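Local coordinates for universal stress protein (Archaeoglobus fulgidus, PDB 6HCD) that is of unknown function but probably takes part in the cellular response to stress, at residues Tyr24-Val29 with Pro55-His60; Val28-Lys33 with Ile121-Arg126. All blocks are in the same frame, centred on the assembly; numbering follows the deposited sequence.

Contacts 1 and 2 lie on the two edges of one strand, 27-30, with centres about 11 Å apart. Contact 1 pairs that strand with 56-62 and contact 2 with 120-128, so Val28 and Val29 belong to both. The contacts also meet beyond the shared residues: His60 ND1 of contact 1 probably bonds Val31 O of contact 2 at 2.7 Å, and Val59 O probably accepts from Val31 N at 3.1 Å. An unidentified ligand, probably from the crystallisation liquor, lies about 4 Å from the side chain of Ala30 and about 5 Å from that of Val59, near the carboxyl ends of the strands.

Contact 1: Tyr24-Val29 with Pro55-His60; sequences YMPIVV and PVYVVH
Pro26 presses its ring against the phenol of Tyr57 in a CH-pi contact: CB stands 3.8 Å from the ring centroid, only 3° off the normal, while CG lies over the same face, above the CD2-CE2 side. With CG of Tyr57 beside its backbone N (chi1 -71°), the ring swings back toward the start of the strand and offers its flat face to the proline. A compact, rigid pyrrolidine suits this place, because it lies flush on the flat ring. Behind this pair the backbones run parallel. Ile27 N donates to Pro55 O at 3.0 Å, Tyr57 N to Ile27 O, Val29 N to Tyr57 O at 2.9 Å, and Val59 N to Val29 O, giving a regular ladder.

On the face carrying Ile27, Val29, Val56 and Val58, the main bump is Val29 CG1, which chi1 of 57° places between backbone N and carbonyl carbon. Val29 CG1 wedges into the hollow between Val56 and Val58, 3.3 Å from Val56 CG1, tighter than ordinary van der Waals contact, and 3.6 Å from Val58 CG2. Branched valines suit both sides of this seam, being short, broad and at ease in extended backbone. On the opposite face, that of Val28 and Tyr57, Val28 CG1 meets Val59 CG2 at 4.1 Å.

The two strands belong to a beta-alpha-beta unit whose connecting helix, 36-52, covers Ile27, Val29 and Val56; helix 70-89 continues that layer over Val56 and Val58. Phe112 of helix 105-115 packs against Val28, Tyr57 and Val59, and strand 94-100 extends the sheet beyond Val56.

Contact 2: Val28-Lys33 with Ile121-Arg126; sequences VVAVDK and IVIGIR
Val28 and Val122 are joined through the backbone, Val122 N donating to Val28 O at 2.7 Å. Two residues on, Ala30 N gives its hydrogen to Val122 O at 3.1 Å, almost straight on to the carbonyl (C=O...N angle 174°). Both are bonds of a parallel pair, and beta-branched residues suit it by holding the chain extended.

The side chains lean on the carbonyls as much as on each other. Val29 CG2, anti to its own nitrogen, comes within 3.6 Å of Val122 O and also rests near Val122 CB, so the two branches of Val29 serve both neighbouring strands. Val122, with CG1 anti to its backbone N, brings CG2 to 4.0 Å from Val28 O. Ile121 reaches the same oxygen with a CG2 placed differently, anti to its nitrogen.

The bridged residues are 93 apart in sequence, because the chain builds strands 56-62 and 94-100 on one side of strand 27-30 before crossing back to place 120-128 on the other. This reversal gives the Rossmann-like alpha/beta order expected of the universal stress protein family.

Farther along, Ile123 stretches out (chi1 -162°, chi2 158°), which carries CD1 to 4.1 Å from Ala30 CB; the bare methyl of an alanine is enough to meet so long a partner. By then the strands are parting, and a water sits between them, accepting from Gly124 N at 3.0 Å; it also lies close to Ala30 O, at a distance too short for that bond to be certain. Gly124 O turns instead to the unidentified ligand through a hydrogen bond. Ile109 of helix 105-115 packs on Ala30 and Ile121, whereas Val29, on the opposite face of the sheet, lies under Val41 and Leu42 of helix 36-52. Ile125 packs on Leu145 of the second subunit.

Contact 1: Tyr24-Val29 with Pro55-His60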
loop_
_atom_site.group_PDB
_atom_site.type_symbol
_atom_site.label_atom_id
_atom_site.label_comp_id
_atom_site.label_asym_id
_atom_site.label_seq_id
_atom_site.Cartn_x
_atom_site.Cartn_y
_atom_site.Cartn_z
ATOM N N TYR A 24 -18.239 -11.776 1.679
ATOM C CA TYR A 24 -16.786 -11.662 1.714
ATOM C C TYR A 24 -16.344 -10.213 1.519
ATOM O O TYR A 24 -17.028 -9.412 0.900
ATOM C CB TYR A 24 -16.154 -12.587 0.669
ATOM C CG TYR A 24 -15.969 -14.014 1.124
ATOM C CD1 TYR A 24 -16.194 -14.398 2.439
ATOM C CD2 TYR A 24 -15.502 -14.978 0.243
ATOM C CE1 TYR A 24 -16.001 -15.704 2.857
ATOM C CE2 TYR A 24 -15.308 -16.289 0.646
ATOM C CZ TYR A 24 -15.554 -16.654 1.957
ATOM O OH TYR A 24 -15.363 -17.943 2.363
HETATM N N MSE A 25 -15.151 -9.922 2.053
HETATM C CA MSE A 25 -14.485 -8.649 1.867
HETATM C C MSE A 25 -13.548 -8.817 0.667
HETATM O O MSE A 25 -12.552 -9.545 0.729
HETATM C CB MSE A 25 -13.730 -8.356 3.136
HETATM C CG MSE A 25 -14.736 -8.162 4.274
HETATM SE SE MSE A 25 -13.778 -7.713 5.913
HETATM C CE MSE A 25 -12.514 -9.228 6.064
ATOM N N PRO A 26 -13.827 -8.153 -0.470
ATOM C CA PRO A 26 -12.993 -8.331 -1.661
ATOM C C PRO A 26 -11.662 -7.566 -1.600
ATOM O O PRO A 26 -11.488 -6.622 -0.771
ATOM C CB PRO A 26 -13.871 -7.734 -2.762
ATOM C CG PRO A 26 -14.656 -6.640 -2.060
ATOM C CD PRO A 26 -14.919 -7.178 -0.662
ATOM N N ILE A 27 -10.764 -7.935 -2.515
ATOM C CA ILE A 27 -9.647 -7.092 -2.896
ATOM C C ILE A 27 -10.164 -6.153 -3.997
ATOM O O ILE A 27 -10.717 -6.626 -4.993
ATOM C CB ILE A 27 -8.464 -7.957 -3.399
ATOM C CG1 ILE A 27 -7.888 -8.871 -2.316
ATOM C CG2 ILE A 27 -7.380 -7.103 -4.041
ATOM C CD1 ILE A 27 -7.213 -8.121 -1.184
ATOM N N VAL A 28 -9.960 -4.844 -3.834
ATOM C CA VAL A 28 -10.328 -3.861 -4.851
ATOM C C VAL A 28 -9.052 -3.443 -5.577
ATOM O O VAL A 28 -8.071 -3.109 -4.930
ATOM C CB VAL A 28 -11.032 -2.639 -4.230
ATOM C CG1 VAL A 28 -11.148 -1.471 -5.197
ATOM C CG2 VAL A 28 -12.390 -3.021 -3.670
ATOM N N VAL A 29 -9.080 -3.474 -6.909
ATOM C CA VAL A 29 -7.947 -3.064 -7.697
ATOM C C VAL A 29 -8.422 -1.967 -8.657
ATOM O O VAL A 29 -9.428 -2.117 -9.335
ATOM C CB VAL A 29 -7.276 -4.256 -8.407
ATOM C CG1 VAL A 29 -8.229 -5.028 -9.297
ATOM C CG2 VAL A 29 -6.054 -3.805 -9.174
ATOM N N PRO A 55 -12.759 -12.699 -3.855
ATOM C CA PRO A 55 -12.724 -12.204 -5.226
ATOM C C PRO A 55 -12.004 -10.853 -5.337
ATOM O O PRO A 55 -11.817 -10.135 -4.321
ATOM C CB PRO A 55 -14.207 -12.053 -5.593
ATOM C CG PRO A 55 -14.905 -11.797 -4.272
ATOM C CD PRO A 55 -14.080 -12.525 -3.227
ATOM N N VAL A 56 -11.616 -10.526 -6.577
ATOM C CA VAL A 56 -11.069 -9.236 -6.924
ATOM C C VAL A 56 -12.160 -8.413 -7.618
ATOM O O VAL A 56 -12.726 -8.847 -8.608
ATOM C CB VAL A 56 -9.825 -9.372 -7.825
ATOM C CG1 VAL A 56 -9.268 -8.014 -8.202
ATOM C CG2 VAL A 56 -8.747 -10.235 -7.173
ATOM N N TYR A 57 -12.414 -7.205 -7.114
ATOM C CA TYR A 57 -13.268 -6.236 -7.787
ATOM C C TYR A 57 -12.369 -5.229 -8.503
ATOM O O TYR A 57 -11.651 -4.488 -7.853
ATOM C CB TYR A 57 -14.166 -5.497 -6.794
ATOM C CG TYR A 57 -15.279 -6.298 -6.172
ATOM C CD1 TYR A 57 -15.429 -7.662 -6.388
ATOM C CD2 TYR A 57 -16.169 -5.675 -5.302
ATOM C CE1 TYR A 57 -16.450 -8.383 -5.784
ATOM C CE2 TYR A 57 -17.189 -6.382 -4.687
ATOM C CZ TYR A 57 -17.327 -7.738 -4.926
ATOM O OH TYR A 57 -18.334 -8.430 -4.332
ATOM N N VAL A 58 -12.419 -5.226 -9.840
ATOM C CA VAL A 58 -11.612 -4.337 -10.635
ATOM C C VAL A 58 -12.450 -3.096 -10.942
ATOM O O VAL A 58 -13.549 -3.220 -11.496
ATOM C CB VAL A 58 -11.143 -5.003 -11.944
ATOM C CG1 VAL A 58 -10.180 -4.112 -12.681
ATOM C CG2 VAL A 58 -10.517 -6.365 -11.726
ATOM N N VAL A 59 -11.914 -1.913 -10.615
ATOM C CA VAL A 59 -12.676 -0.674 -10.783
ATOM C C VAL A 59 -11.937 0.285 -11.712
ATOM O O VAL A 59 -10.683 0.328 -11.748
ATOM C CB VAL A 59 -12.976 0.007 -9.444
ATOM C CG1 VAL A 59 -13.766 -0.927 -8.554
ATOM C CG2 VAL A 59 -11.710 0.479 -8.743
ATOM N N HIS A 60 -12.737 1.046 -12.460
ATOM C CA HIS A 60 -12.288 2.214 -13.187
ATOM C C HIS A 60 -13.385 3.283 -13.084
ATOM O O HIS A 60 -14.543 2.964 -13.256
ATOM C CB HIS A 60 -11.975 1.893 -14.653
ATOM C CG HIS A 60 -11.408 3.067 -15.368
ATOM N ND1 HIS A 60 -10.051 3.311 -15.421
ATOM C CD2 HIS A 60 -12.003 4.075 -16.043
ATOM C CE1 HIS A 60 -9.827 4.415 -16.115
ATOM N NE2 HIS A 60 -11.015 4.908 -16.505
#

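Contact 2: Val28-Lys33 with Ile121-Arg126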
loop_
_atom_site.group_PDB
_atom_site.type_symbol
_atom_site.label_atom_id
_atom_site.label_comp_id
_atom_site.label_asym_id
_atom_site.label_seq_id
_atom_site.Cartn_x
_atom_site.Cartn_y
_atom_site.Cartn_z
ATOM N N VAL A 28 -9.960 -4.844 -3.834
ATOM C CA VAL A 28 -10.328 -3.861 -4.851
ATOM C C VAL A 28 -9.052 -3.443 -5.577
ATOM O O VAL A 28 -8.071 -3.109 -4.930
ATOM C CB VAL A 28 -11.032 -2.639 -4.230
ATOM C CG1 VAL A 28 -11.148 -1.471 -5.197
ATOM C CG2 VAL A 28 -12.390 -3.021 -3.670
ATOM N N VAL A 29 -9.080 -3.474 -6.909
ATOM C CA VAL A 29 -7.947 -3.064 -7.697
ATOM C C VAL A 29 -8.422 -1.967 -8.657
ATOM O O VAL A 29 -9.428 -2.117 -9.335
ATOM C CB VAL A 29 -7.276 -4.256 -8.407
ATOM C CG1 VAL A 29 -8.229 -5.028 -9.297
ATOM C CG2 VAL A 29 -6.054 -3.805 -9.174
ATOM N N ALA A 30 -7.726 -0.823 -8.632
ATOM C CA ALA A 30 -8.001 0.292 -9.508
ATOM C C ALA A 30 -7.049 0.222 -10.709
ATOM O O ALA A 30 -5.847 0.165 -10.532
ATOM C CB ALA A 30 -7.849 1.585 -8.755
ATOM N N VAL A 31 -7.606 0.237 -11.922
ATOM C CA VAL A 31 -6.800 0.175 -13.147
ATOM C C VAL A 31 -7.159 1.362 -14.044
ATOM O O VAL A 31 -8.339 1.674 -14.214
ATOM C CB VAL A 31 -6.982 -1.168 -13.883
ATOM C CG1 VAL A 31 -6.424 -2.319 -13.070
ATOM C CG2 VAL A 31 -8.423 -1.419 -14.255
ATOM N N ASP A 32 -6.135 2.012 -14.615
ATOM C CA ASP A 32 -6.351 3.146 -15.504
ATOM C C ASP A 32 -6.560 2.618 -16.931
ATOM O O ASP A 32 -7.642 2.707 -17.474
ATOM C CB ASP A 32 -5.207 4.158 -15.393
ATOM C CG ASP A 32 -5.401 5.411 -16.242
ATOM O OD1 ASP A 32 -6.575 5.756 -16.521
ATOM O OD2 ASP A 32 -4.377 6.005 -16.651
ATOM N N LYS A 33 -5.508 2.029 -17.503
ATOM C CA LYS A 33 -5.468 1.646 -18.907
ATOM C C LYS A 33 -4.817 0.270 -19.013
ATOM O O LYS A 33 -4.333 -0.288 -18.045
ATOM C CB LYS A 33 -4.722 2.701 -19.728
ATOM C CG LYS A 33 -3.331 3.073 -19.219
ATOM C CD LYS A 33 -2.672 4.203 -19.979
ATOM C CE LYS A 33 -1.158 4.123 -19.971
ATOM N NZ LYS A 33 -0.549 5.276 -20.675
ATOM N N ILE A 121 -7.147 -1.895 -1.057
ATOM C CA ILE A 121 -7.119 -1.331 -2.399
ATOM C C ILE A 121 -5.717 -1.566 -2.964
ATOM O O ILE A 121 -4.741 -1.276 -2.306
ATOM C CB ILE A 121 -7.454 0.171 -2.393
ATOM C CG1 ILE A 121 -8.755 0.471 -1.647
ATOM C CG2 ILE A 121 -7.454 0.732 -3.806
ATOM C CD1 ILE A 121 -8.963 1.941 -1.392
ATOM N N VAL A 122 -5.649 -2.066 -4.189
ATOM C CA VAL A 122 -4.365 -2.232 -4.861
ATOM C C VAL A 122 -4.344 -1.253 -6.041
ATOM O O VAL A 122 -5.300 -1.211 -6.805
ATOM C CB VAL A 122 -4.142 -3.683 -5.322
ATOM C CG1 VAL A 122 -2.738 -3.877 -5.855
ATOM C CG2 VAL A 122 -4.457 -4.687 -4.241
ATOM N N ILE A 123 -3.274 -0.453 -6.133
ATOM C CA ILE A 123 -3.177 0.598 -7.119
ATOM C C ILE A 123 -1.743 0.685 -7.636
ATOM O O ILE A 123 -0.789 0.384 -6.909
ATOM C CB ILE A 123 -3.660 1.942 -6.537
ATOM C CG1 ILE A 123 -3.975 2.940 -7.647
ATOM C CG2 ILE A 123 -2.675 2.493 -5.510
ATOM C CD1 ILE A 123 -4.918 4.052 -7.205
ATOM N N GLY A 124 -1.614 1.151 -8.881
ATOM C CA GLY A 124 -0.330 1.399 -9.508
ATOM C C GLY A 124 0.177 2.808 -9.219
ATOM O O GLY A 124 -0.587 3.759 -9.097
ATOM N N ILE A 125 1.491 2.911 -9.075
ATOM C CA ILE A 125 2.236 4.134 -8.793
ATOM C C ILE A 125 3.140 4.405 -9.992
ATOM O O ILE A 125 3.851 3.515 -10.388
ATOM C CB ILE A 125 3.136 3.939 -7.550
ATOM C CG1 ILE A 125 2.351 3.536 -6.309
ATOM C CG2 ILE A 125 4.003 5.156 -7.284
ATOM C CD1 ILE A 125 1.209 4.426 -6.016
ATOM N N ARG A 126 3.176 5.666 -10.439
ATOM C CA ARG A 126 3.858 6.048 -11.668
ATOM C C ARG A 126 5.373 6.048 -11.450
ATOM O O ARG A 126 6.145 5.803 -12.387
ATOM C CB ARG A 126 3.359 7.417 -12.137
ATOM C CG ARG A 126 2.046 7.378 -12.902
ATOM C CD ARG A 126 1.810 8.638 -13.721
ATOM N NE ARG A 126 2.911 8.943 -14.639
ATOM C CZ ARG A 126 3.171 10.146 -15.142
ATOM N NH1 ARG A 126 2.361 11.157 -14.884
ATOM N NH2 ARG A 126 4.244 10.335 -15.890
HETATM O O HOH W 1 -3.700 1.348 -10.961
#